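PDB 6A2A: sesquisabinene B synthase 2 from Santalum album, which probably uses magnesium or manganese ions to convert farnesyl diphosphate into the sesquiterpene sesquisabinene B. Local coordinates for residues A[37-42]-A[548-553]; A[42-47]-A[556-561]; A[103-108]-A[129-134]. All coordinates share one frame; numbering follows the deposited sequence.

In the fold
All three contacts join residues that are largely buried, although their centres lie 19 to 23 Å from the centre of the chain, well away from the magnesium-binding residues. Contacts 1 and 2 are neighbours, with centres about 9 Å apart. They bring the N-terminal end of the modelled chain, where helix 41-50 begins, against helix 546-558, contact 1 on its earlier turns and contact 2 at its C-terminal end, and Trp39 of contact 1 packs on Leu44 and Ile558 of contact 2. Contact 3 lies about 38 Å from contact 1, centre to centre, and pairs two helices of the N-terminal terpene synthase domain. Contact 1 mixes an indole with backbone oxygens, contact 2 is apolar, aliphatic branches with one phenyl edge, and contact 3 adds a sulfur and an amide.

Contact 1: residues A[37-42]-A[548-553]; sequences NLWDYE and WTKKQG
Thr549 and Gly553, both of which touch the segment 37-42, are spaced one helical turn apart by the backbone hydrogen bond from Gly553 N to Thr549 O, at 2.9 Å. No hydrogen bond runs from 37-42 to 548-553; the evidence for the contact is van der Waals fit, with 252 Å² buried in all. Leu38 points its CB toward the helix and brings CD1 to 3.7 Å from Thr549 CG2, the two side chains running roughly perpendicular. The Thr549 rotamer explains this meeting: its methyl is anti to the backbone N, while OG1 (chi1 -62°) stays beside that N and hydrogen-bonds to Ala545 O.

Trp39 uses the outer rim of its six-membered ring. Trp39 CH2 approaches Gly553 CA obliquely at 3.7 Å, and with no side chain on Gly553 the indole can lie directly against the backbone. At the ring edge, near its plane, Lys550 O stands 3.8 Å from Trp39 CZ2, too long and misdirected to be called a bond. Leu38 CB sits 3.3 Å above one indole face, displaced toward the rim. The Lys550 chain, bent at chi2 (144°) and again at chi4, passes Trp39 and sets CE 3.5 Å from Leu38 O.

Beside this pairing runs helix 281-292, whose Ile283 touches Leu38 and Trp39 and whose Gln284 and Met287 meet Thr549. Asn280, just ahead of that helix, bonds to Leu38 N and Asn37 OD1, so hydrogen bonds tie this segment to the start of helix 281-292, and apolar contacts set it against helix 546-558.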
loop_
_atom_site.group_PDB
_atom_site.type_symbol
_atom_site.label_atom_id
_atom_site.label_comp_id
_atom_site.label_asym_id
_atom_site.label_seq_id
_atom_site.Cartn_x
_atom_site.Cartn_y
_atom_site.Cartn_z
ATOM N N ASN A 37 10.027 9.636 -16.662
ATOM C CA ASN A 37 8.607 9.843 -16.739
ATOM C C ASN A 37 8.323 11.333 -16.667
ATOM O O ASN A 37 9.191 12.122 -16.447
ATOM C CB ASN A 37 7.906 9.099 -15.620
ATOM C CG ASN A 37 8.057 7.605 -15.745
ATOM O OD1 ASN A 37 7.845 7.054 -16.787
ATOM N ND2 ASN A 37 8.439 6.971 -14.689
ATOM N N LEU A 38 7.070 11.708 -16.763
ATOM C CA LEU A 38 6.692 13.110 -16.742
ATOM C C LEU A 38 7.160 13.841 -15.506
ATOM O O LEU A 38 7.562 14.965 -15.587
ATOM C CB LEU A 38 5.190 13.251 -16.892
ATOM C CG LEU A 38 4.621 12.772 -18.217
ATOM C CD1 LEU A 38 3.123 12.811 -18.153
ATOM C CD2 LEU A 38 5.117 13.636 -19.360
ATOM N N TRP A 39 7.050 13.179 -14.366
ATOM C CA TRP A 39 7.519 13.650 -13.094
ATOM C C TRP A 39 8.174 12.461 -12.407
ATOM O O TRP A 39 7.781 11.381 -12.584
ATOM C CB TRP A 39 6.379 14.156 -12.251
ATOM C CG TRP A 39 5.738 15.323 -12.811
ATOM C CD1 TRP A 39 6.140 16.576 -12.699
ATOM C CD2 TRP A 39 4.554 15.343 -13.598
ATOM N NE1 TRP A 39 5.300 17.402 -13.364
ATOM C CE2 TRP A 39 4.311 16.659 -13.931
ATOM C CE3 TRP A 39 3.682 14.372 -14.047
ATOM C CZ2 TRP A 39 3.247 17.031 -14.697
ATOM C CZ3 TRP A 39 2.641 14.732 -14.796
ATOM C CH2 TRP A 39 2.412 16.043 -15.115
ATOM N N ASP A 40 9.179 12.705 -11.614
ATOM C CA ASP A 40 9.812 11.643 -10.913
ATOM C C ASP A 40 8.933 11.273 -9.731
ATOM O O ASP A 40 8.268 12.106 -9.209
ATOM C CB ASP A 40 11.237 12.072 -10.557
ATOM C CG ASP A 40 11.565 11.886 -9.133
ATOM O OD1 ASP A 40 11.885 10.744 -8.738
ATOM O OD2 ASP A 40 11.515 12.887 -8.405
ATOM N N TYR A 41 8.923 10.020 -9.330
ATOM C CA TYR A 41 8.058 9.600 -8.241
ATOM C C TYR A 41 8.258 10.233 -6.857
ATOM O O TYR A 41 7.307 10.352 -6.123
ATOM C CB TYR A 41 7.993 8.101 -8.129
ATOM C CG TYR A 41 7.541 7.412 -9.399
ATOM C CD1 TYR A 41 6.358 7.731 -9.997
ATOM C CD2 TYR A 41 8.298 6.436 -9.972
ATOM C CE1 TYR A 41 5.953 7.116 -11.126
ATOM C CE2 TYR A 41 7.903 5.830 -11.102
ATOM C CZ TYR A 41 6.728 6.173 -11.679
ATOM O OH TYR A 41 6.370 5.537 -12.800
ATOM N N GLU A 42 9.483 10.619 -6.514
ATOM C CA GLU A 42 9.739 11.236 -5.194
ATOM C C GLU A 42 9.127 12.637 -5.218
ATOM O O GLU A 42 8.604 13.121 -4.214
ATOM C CB GLU A 42 11.245 11.213 -4.839
ATOM C CG GLU A 42 12.047 12.450 -5.260
ATOM C CD GLU A 42 13.411 12.680 -4.600
ATOM O OE1 GLU A 42 14.437 12.766 -5.336
ATOM O OE2 GLU A 42 13.452 12.820 -3.354
ATOM N N TRP A 548 1.603 18.696 -24.086
ATOM C CA TRP A 548 0.201 18.981 -23.757
ATOM C C TRP A 548 -0.209 18.243 -22.471
ATOM O O TRP A 548 -0.845 18.811 -21.586
ATOM C CB TRP A 548 -0.702 18.630 -24.940
ATOM C CG TRP A 548 -2.159 18.861 -24.675
ATOM C CD1 TRP A 548 -2.912 19.962 -24.948
ATOM C CD2 TRP A 548 -3.044 17.924 -24.045
ATOM N NE1 TRP A 548 -4.206 19.763 -24.535
ATOM C CE2 TRP A 548 -4.311 18.518 -23.981
ATOM C CE3 TRP A 548 -2.877 16.633 -23.539
ATOM C CZ2 TRP A 548 -5.410 17.846 -23.453
ATOM C CZ3 TRP A 548 -3.953 15.985 -22.977
ATOM C CH2 TRP A 548 -5.210 16.591 -22.950
ATOM N N THR A 549 0.146 16.978 -22.384
ATOM C CA THR A 549 -0.167 16.149 -21.200
ATOM C C THR A 549 0.458 16.780 -19.963
ATOM O O THR A 549 -0.149 16.925 -18.921
ATOM C CB THR A 549 0.361 14.728 -21.396
ATOM O OG1 THR A 549 -0.360 14.260 -22.531
ATOM C CG2 THR A 549 0.158 13.827 -20.197
ATOM N N LYS A 550 1.705 17.182 -20.130
ATOM C CA LYS A 550 2.430 17.712 -19.029
ATOM C C LYS A 550 1.791 19.007 -18.571
ATOM O O LYS A 550 1.696 19.255 -17.366
ATOM C CB LYS A 550 3.895 17.964 -19.406
ATOM C CG LYS A 550 4.740 18.422 -18.233
ATOM C CD LYS A 550 6.148 17.890 -18.258
ATOM C CE LYS A 550 6.840 18.094 -16.926
ATOM N NZ LYS A 550 7.481 19.426 -16.870
ATOM N N LYS A 551 1.331 19.802 -19.534
ATOM C CA LYS A 551 0.719 21.044 -19.199
ATOM C C LYS A 551 -0.547 20.788 -18.380
ATOM O O LYS A 551 -0.847 21.523 -17.448
ATOM C CB LYS A 551 0.426 21.822 -20.491
ATOM C CG LYS A 551 -0.319 23.129 -20.254
ATOM C CD LYS A 551 -0.863 23.810 -21.478
ATOM C CE LYS A 551 -2.228 24.420 -21.223
ATOM N NZ LYS A 551 -3.313 23.612 -21.841
ATOM N N GLN A 552 -1.342 19.799 -18.799
ATOM C CA GLN A 552 -2.601 19.513 -18.123
ATOM C C GLN A 552 -2.345 18.977 -16.708
ATOM O O GLN A 552 -3.031 19.351 -15.744
ATOM C CB GLN A 552 -3.387 18.472 -18.943
ATOM C CG GLN A 552 -3.920 18.991 -20.246
ATOM C CD GLN A 552 -4.832 20.193 -20.152
ATOM O OE1 GLN A 552 -4.937 20.911 -21.122
ATOM N NE2 GLN A 552 -5.567 20.375 -19.054
ATOM N N GLY A 553 -1.376 18.057 -16.558
ATOM C CA GLY A 553 -1.001 17.540 -15.241
ATOM C C GLY A 553 -0.476 18.635 -14.336
ATOM O O GLY A 553 -0.786 18.627 -13.143
#

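Contact 2: residues A[42-47]-A[556-561]; sequences EFLQSL and VLIHPI
Ile558 supplies most of the apolar contact, inserting its two branches among Phe43, Leu44 and Leu47 of helix 41-50. Its CD1 is 3.5 Å from Leu47 CD1, tighter than usual for two methyl groups, and the side chains there stand nearly perpendicular. The same CD1 meets Leu44 CD2 at 3.9 Å. Ile558 CG1 lies beside the backbone N (chi1 -53°), and a second bend at chi2 (-56°) brings the terminal methyl to both leucines.

The aromatic part is an edge contact: Ile558 CG2 lies in the plane of the Phe43 ring, 3.7 Å from CZ. With its CG anti to the backbone N (chi1 175°), Phe43 reaches across from a position whose CB does not itself face the other segment.

No hydrogen bond crosses the contact. Within 42-47, Phe43 O accepts Ser46 OG at 2.7 Å, on a lone pair in the carbonyl plane, and also takes weak bonds from Ser46 N and Leu47 N. Between the segments, Leu47 CD2 merely rests 3.8 Å from Ile558 O.

Helix 546-558 ends here in a wider pi-type turn, with a probable bond from Ile558 N to Gly553 O. Helix 239-270 secures this end, Gln257 bonding to Leu557 O and Gln253 to Val556 O and His559 O, while Leu557 also packs on Ile283 and Tyr286 of helix 281-292.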
loop_
_atom_site.group_PDB
_atom_site.type_symbol
_atom_site.label_atom_id
_atom_site.label_comp_id
_atom_site.label_asym_id
_atom_site.label_seq_id
_atom_site.Cartn_x
_atom_site.Cartn_y
_atom_site.Cartn_z
ATOM N N GLU A 42 9.483 10.619 -6.514
ATOM C CA GLU A 42 9.739 11.236 -5.194
ATOM C C GLU A 42 9.127 12.637 -5.218
ATOM O O GLU A 42 8.604 13.121 -4.214
ATOM C CB GLU A 42 11.245 11.213 -4.839
ATOM C CG GLU A 42 12.047 12.450 -5.260
ATOM C CD GLU A 42 13.411 12.680 -4.600
ATOM O OE1 GLU A 42 14.437 12.766 -5.336
ATOM O OE2 GLU A 42 13.452 12.820 -3.354
ATOM N N PHE A 43 9.178 13.294 -6.376
ATOM C CA PHE A 43 8.509 14.562 -6.501
ATOM C C PHE A 43 7.002 14.398 -6.225
ATOM O O PHE A 43 6.370 15.200 -5.489
ATOM C CB PHE A 43 8.734 15.151 -7.880
ATOM C CG PHE A 43 7.955 16.412 -8.070
ATOM C CD1 PHE A 43 8.345 17.570 -7.422
ATOM C CD2 PHE A 43 6.792 16.425 -8.821
ATOM C CE1 PHE A 43 7.620 18.744 -7.569
ATOM C CE2 PHE A 43 6.052 17.592 -8.943
ATOM C CZ PHE A 43 6.465 18.750 -8.318
ATOM N N LEU A 44 6.433 13.338 -6.771
ATOM C CA LEU A 44 4.976 13.191 -6.755
ATOM C C LEU A 44 4.531 12.923 -5.314
ATOM O O LEU A 44 3.470 13.366 -4.867
ATOM C CB LEU A 44 4.575 12.054 -7.707
ATOM C CG LEU A 44 4.639 12.423 -9.193
ATOM C CD1 LEU A 44 4.160 11.302 -10.087
ATOM C CD2 LEU A 44 3.870 13.699 -9.493
ATOM N N GLN A 45 5.394 12.213 -4.607
ATOM C CA GLN A 45 5.217 11.917 -3.216
ATOM C C GLN A 45 5.422 13.186 -2.377
ATOM O O GLN A 45 4.808 13.324 -1.329
ATOM C CB GLN A 45 6.147 10.767 -2.845
ATOM C CG GLN A 45 5.738 9.455 -3.498
ATOM C CD GLN A 45 6.888 8.511 -3.702
ATOM O OE1 GLN A 45 7.971 8.704 -3.167
ATOM N NE2 GLN A 45 6.670 7.470 -4.486
ATOM N N SER A 46 6.232 14.120 -2.846
ATOM C CA SER A 46 6.528 15.330 -2.068
ATOM C C SER A 46 5.311 16.258 -2.009
ATOM O O SER A 46 5.210 17.079 -1.087
ATOM C CB SER A 46 7.730 16.070 -2.626
ATOM O OG SER A 46 7.359 16.959 -3.686
ATOM N N LEU A 47 4.419 16.148 -3.005
ATOM C CA LEU A 47 3.352 17.138 -3.239
ATOM C C LEU A 47 2.375 17.201 -2.065
ATOM O O LEU A 47 1.938 18.298 -1.725
ATOM C CB LEU A 47 2.555 16.771 -4.496
ATOM C CG LEU A 47 3.184 17.112 -5.837
ATOM C CD1 LEU A 47 2.305 16.557 -6.942
ATOM C CD2 LEU A 47 3.393 18.614 -5.984
ATOM N N VAL A 556 -3.562 20.805 -13.197
ATOM C CA VAL A 556 -4.638 20.158 -12.467
ATOM C C VAL A 556 -4.147 19.415 -11.235
ATOM O O VAL A 556 -4.813 19.468 -10.241
ATOM C CB VAL A 556 -5.487 19.297 -13.423
ATOM C CG1 VAL A 556 -6.492 18.439 -12.687
ATOM C CG2 VAL A 556 -6.177 20.248 -14.391
ATOM N N LEU A 557 -2.932 18.844 -11.241
ATOM C CA LEU A 557 -2.504 18.012 -10.153
ATOM C C LEU A 557 -1.367 18.646 -9.337
ATOM O O LEU A 557 -1.312 18.454 -8.089
ATOM C CB LEU A 557 -2.056 16.680 -10.742
ATOM C CG LEU A 557 -1.492 15.676 -9.753
ATOM C CD1 LEU A 557 -2.528 15.251 -8.725
ATOM C CD2 LEU A 557 -0.961 14.451 -10.487
ATOM N N ILE A 558 -0.440 19.308 -10.023
ATOM C CA ILE A 558 0.842 19.715 -9.400
ATOM C C ILE A 558 0.755 21.107 -8.759
ATOM O O ILE A 558 1.204 21.276 -7.627
ATOM C CB ILE A 558 1.984 19.726 -10.420
ATOM C CG1 ILE A 558 2.139 18.414 -11.204
ATOM C CG2 ILE A 558 3.290 20.137 -9.738
ATOM C CD1 ILE A 558 2.317 17.202 -10.373
ATOM N N HIS A 559 0.296 22.094 -9.508
ATOM C CA HIS A 559 0.393 23.525 -9.071
ATOM C C HIS A 559 -0.927 23.991 -8.481
ATOM O O HIS A 559 -1.921 24.026 -9.209
ATOM C CB HIS A 559 0.739 24.450 -10.240
ATOM C CG HIS A 559 2.126 24.304 -10.758
ATOM N ND1 HIS A 559 2.411 24.363 -12.102
ATOM C CD2 HIS A 559 3.300 24.061 -10.137
ATOM C CE1 HIS A 559 3.705 24.167 -12.289
ATOM N NE2 HIS A 559 4.270 23.967 -11.105
ATOM N N PRO A 560 -0.925 24.425 -7.219
ATOM C CA PRO A 560 -2.154 25.038 -6.694
ATOM C C PRO A 560 -2.442 26.344 -7.450
ATOM O O PRO A 560 -1.541 26.913 -8.104
ATOM C CB PRO A 560 -1.913 25.285 -5.191
ATOM C CG PRO A 560 -0.730 24.404 -4.857
ATOM C CD PRO A 560 0.072 24.286 -6.137
ATOM N N ILE A 561 -3.687 26.782 -7.374
ATOM C CA ILE A 561 -4.100 28.098 -7.884
ATOM C C ILE A 561 -3.652 29.149 -6.863
ATOM O O ILE A 561 -3.944 28.980 -5.664
ATOM C CB ILE A 561 -5.619 28.137 -8.086
ATOM C CG1 ILE A 561 -6.058 27.068 -9.091
ATOM C CG2 ILE A 561 -6.060 29.543 -8.494
ATOM C CD1 ILE A 561 -7.535 27.057 -9.377
#

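Contact 3: residues A[103-108]-A[129-134]; sequences EAVVMV and RIMREN
The helical segments 103-108 and 129-133 run nearer antiparallel than parallel, at 123° between their N-to-C directions, with axes 10.4 Å apart at closest approach and with Val105 and Met131 nearest in register (CA to CA 6.9 Å). Val105 points its CB toward the other helix and divides its methyls: CG2 meets Ile130 CG2 at 3.7 Å, while CG1 touches Asn134 CB at 3.9 Å and also reaches the Met131 sulfur. Val105 and Met131 lie side by side, pointing opposite ways. A bend at chi2 (-56°) turns the end of the Met131 chain across to the partner helix, where CE rests 3.7 Å from Val108 CG1 and 3.7 Å from Val105 O.

Asn134 lays its CB and the nitrogen end of its amide against the Val105 methyls. ND2 donates back to Ile130 O at 2.9 Å in a nearly straight bond (177°), which fixes the amide. Ile85 of helix 78-90 also packs on Val105 and Ile130.

The charges keep apart from this seam: Arg129 and Glu133 form a salt bridge, and Arg129 also pairs with Asp86 and Glu133 with Arg89. Cohesion between the two helices therefore rests on dispersion and shape, with one N-H of the Asn134 amide spent on Ile130 O.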
loop_
_atom_site.group_PDB
_atom_site.type_symbol
_atom_site.label_atom_id
_atom_site.label_comp_id
_atom_site.label_asym_id
_atom_site.label_seq_id
_atom_site.Cartn_x
_atom_site.Cartn_y
_atom_site.Cartn_z
ATOM N N GLU A 103 -32.802 22.306 -7.569
ATOM C CA GLU A 103 -33.959 23.064 -7.084
ATOM C C GLU A 103 -34.053 24.363 -7.874
ATOM O O GLU A 103 -35.113 24.712 -8.329
ATOM C CB GLU A 103 -33.854 23.244 -5.567
ATOM C CG GLU A 103 -34.014 21.904 -4.847
ATOM C CD GLU A 103 -34.168 21.926 -3.340
ATOM O OE1 GLU A 103 -33.433 22.684 -2.671
ATOM O OE2 GLU A 103 -35.019 21.159 -2.838
ATOM N N ALA A 104 -32.920 24.986 -8.169
ATOM C CA ALA A 104 -32.946 26.152 -9.045
ATOM C C ALA A 104 -33.479 25.789 -10.426
ATOM O O ALA A 104 -34.283 26.521 -10.961
ATOM C CB ALA A 104 -31.578 26.821 -9.105
ATOM N N VAL A 105 -33.046 24.658 -11.016
ATOM C CA VAL A 105 -33.440 24.284 -12.357
ATOM C C VAL A 105 -34.940 23.993 -12.417
ATOM O O VAL A 105 -35.616 24.355 -13.384
ATOM C CB VAL A 105 -32.631 23.056 -12.819
ATOM C CG1 VAL A 105 -33.242 22.361 -14.023
ATOM C CG2 VAL A 105 -31.214 23.495 -13.091
ATOM N N VAL A 106 -35.412 23.295 -11.410
ATOM C CA VAL A 106 -36.855 22.959 -11.314
ATOM C C VAL A 106 -37.682 24.262 -11.276
ATOM O O VAL A 106 -38.600 24.444 -12.084
ATOM C CB VAL A 106 -37.132 22.082 -10.078
ATOM C CG1 VAL A 106 -38.626 21.938 -9.821
ATOM C CG2 VAL A 106 -36.490 20.701 -10.201
ATOM N N MET A 107 -37.332 25.126 -10.356
ATOM C CA MET A 107 -37.909 26.529 -10.266
ATOM C C MET A 107 -37.973 27.178 -11.651
ATOM O O MET A 107 -39.058 27.576 -12.134
ATOM C CB MET A 107 -37.058 27.416 -9.354
ATOM C CG MET A 107 -37.458 27.386 -7.882
ATOM S SD MET A 107 -38.543 28.759 -7.408
ATOM C CE MET A 107 -39.780 27.883 -6.446
ATOM N N VAL A 108 -36.841 27.255 -12.366
ATOM C CA VAL A 108 -36.883 27.832 -13.679
ATOM C C VAL A 108 -37.846 27.027 -14.564
ATOM O O VAL A 108 -38.510 27.615 -15.452
ATOM C CB VAL A 108 -35.476 27.983 -14.313
ATOM C CG1 VAL A 108 -35.534 28.458 -15.737
ATOM C CG2 VAL A 108 -34.599 28.910 -13.507
ATOM N N ARG A 129 -30.539 23.264 -22.961
ATOM C CA ARG A 129 -29.412 22.422 -22.488
ATOM C C ARG A 129 -29.492 22.128 -20.995
ATOM O O ARG A 129 -29.309 20.954 -20.600
ATOM C CB ARG A 129 -28.063 23.046 -22.852
ATOM C CG ARG A 129 -26.886 22.287 -22.245
ATOM C CD ARG A 129 -25.563 22.656 -22.907
ATOM N NE ARG A 129 -25.172 24.045 -22.618
ATOM C CZ ARG A 129 -24.681 24.498 -21.499
ATOM N NH1 ARG A 129 -24.482 23.698 -20.458
ATOM N NH2 ARG A 129 -24.365 25.801 -21.409
ATOM N N ILE A 130 -29.696 23.135 -20.144
ATOM C CA ILE A 130 -29.671 22.969 -18.726
ATOM C C ILE A 130 -30.819 22.048 -18.315
ATOM O O ILE A 130 -30.666 21.246 -17.400
ATOM C CB ILE A 130 -29.745 24.306 -17.957
ATOM C CG1 ILE A 130 -28.621 25.277 -18.340
ATOM C CG2 ILE A 130 -29.750 24.051 -16.467
ATOM C CD1 ILE A 130 -27.276 24.907 -17.792
ATOM N N MET A 131 -31.976 22.280 -18.907
ATOM C CA MET A 131 -33.140 21.371 -18.629
ATOM C C MET A 131 -32.773 19.905 -18.945
ATOM O O MET A 131 -32.901 19.037 -18.057
ATOM C CB MET A 131 -34.351 21.807 -19.435
ATOM C CG MET A 131 -34.966 23.136 -18.982
ATOM S SD MET A 131 -35.442 23.200 -17.287
ATOM C CE MET A 131 -35.560 24.971 -17.018
ATOM N N ARG A 132 -32.289 19.628 -20.136
ATOM C CA ARG A 132 -31.986 18.256 -20.529
ATOM C C ARG A 132 -30.838 17.680 -19.711
ATOM O O ARG A 132 -30.913 16.475 -19.326
ATOM C CB ARG A 132 -31.717 18.136 -22.022
ATOM C CG ARG A 132 -32.968 18.226 -22.886
ATOM C CD ARG A 132 -32.729 17.660 -24.234
ATOM N NE ARG A 132 -33.887 17.650 -25.111
ATOM C CZ ARG A 132 -34.003 16.911 -26.206
ATOM N NH1 ARG A 132 -33.036 16.068 -26.571
ATOM N NH2 ARG A 132 -35.079 17.033 -26.957
ATOM N N GLU A 133 -29.807 18.457 -19.402
ATOM C CA GLU A 133 -28.742 17.927 -18.496
ATOM C C GLU A 133 -29.337 17.481 -17.169
ATOM O O GLU A 133 -28.742 16.665 -16.463
ATOM C CB GLU A 133 -27.706 19.022 -18.209
ATOM C CG GLU A 133 -26.890 19.379 -19.416
ATOM C CD GLU A 133 -26.016 20.620 -19.237
ATOM O OE1 GLU A 133 -26.221 21.321 -18.231
ATOM O OE2 GLU A 133 -25.069 20.789 -20.043
ATOM N N ASN A 134 -30.492 18.066 -16.782
ATOM C CA ASN A 134 -31.062 17.738 -15.480
ATOM C C ASN A 134 -32.299 16.842 -15.598
ATOM O O ASN A 134 -33.035 16.716 -14.642
ATOM C CB ASN A 134 -31.393 19.003 -14.694
ATOM C CG ASN A 134 -30.159 19.640 -14.133
ATOM O OD1 ASN A 134 -29.739 19.265 -13.051
ATOM N ND2 ASN A 134 -29.522 20.526 -14.879
#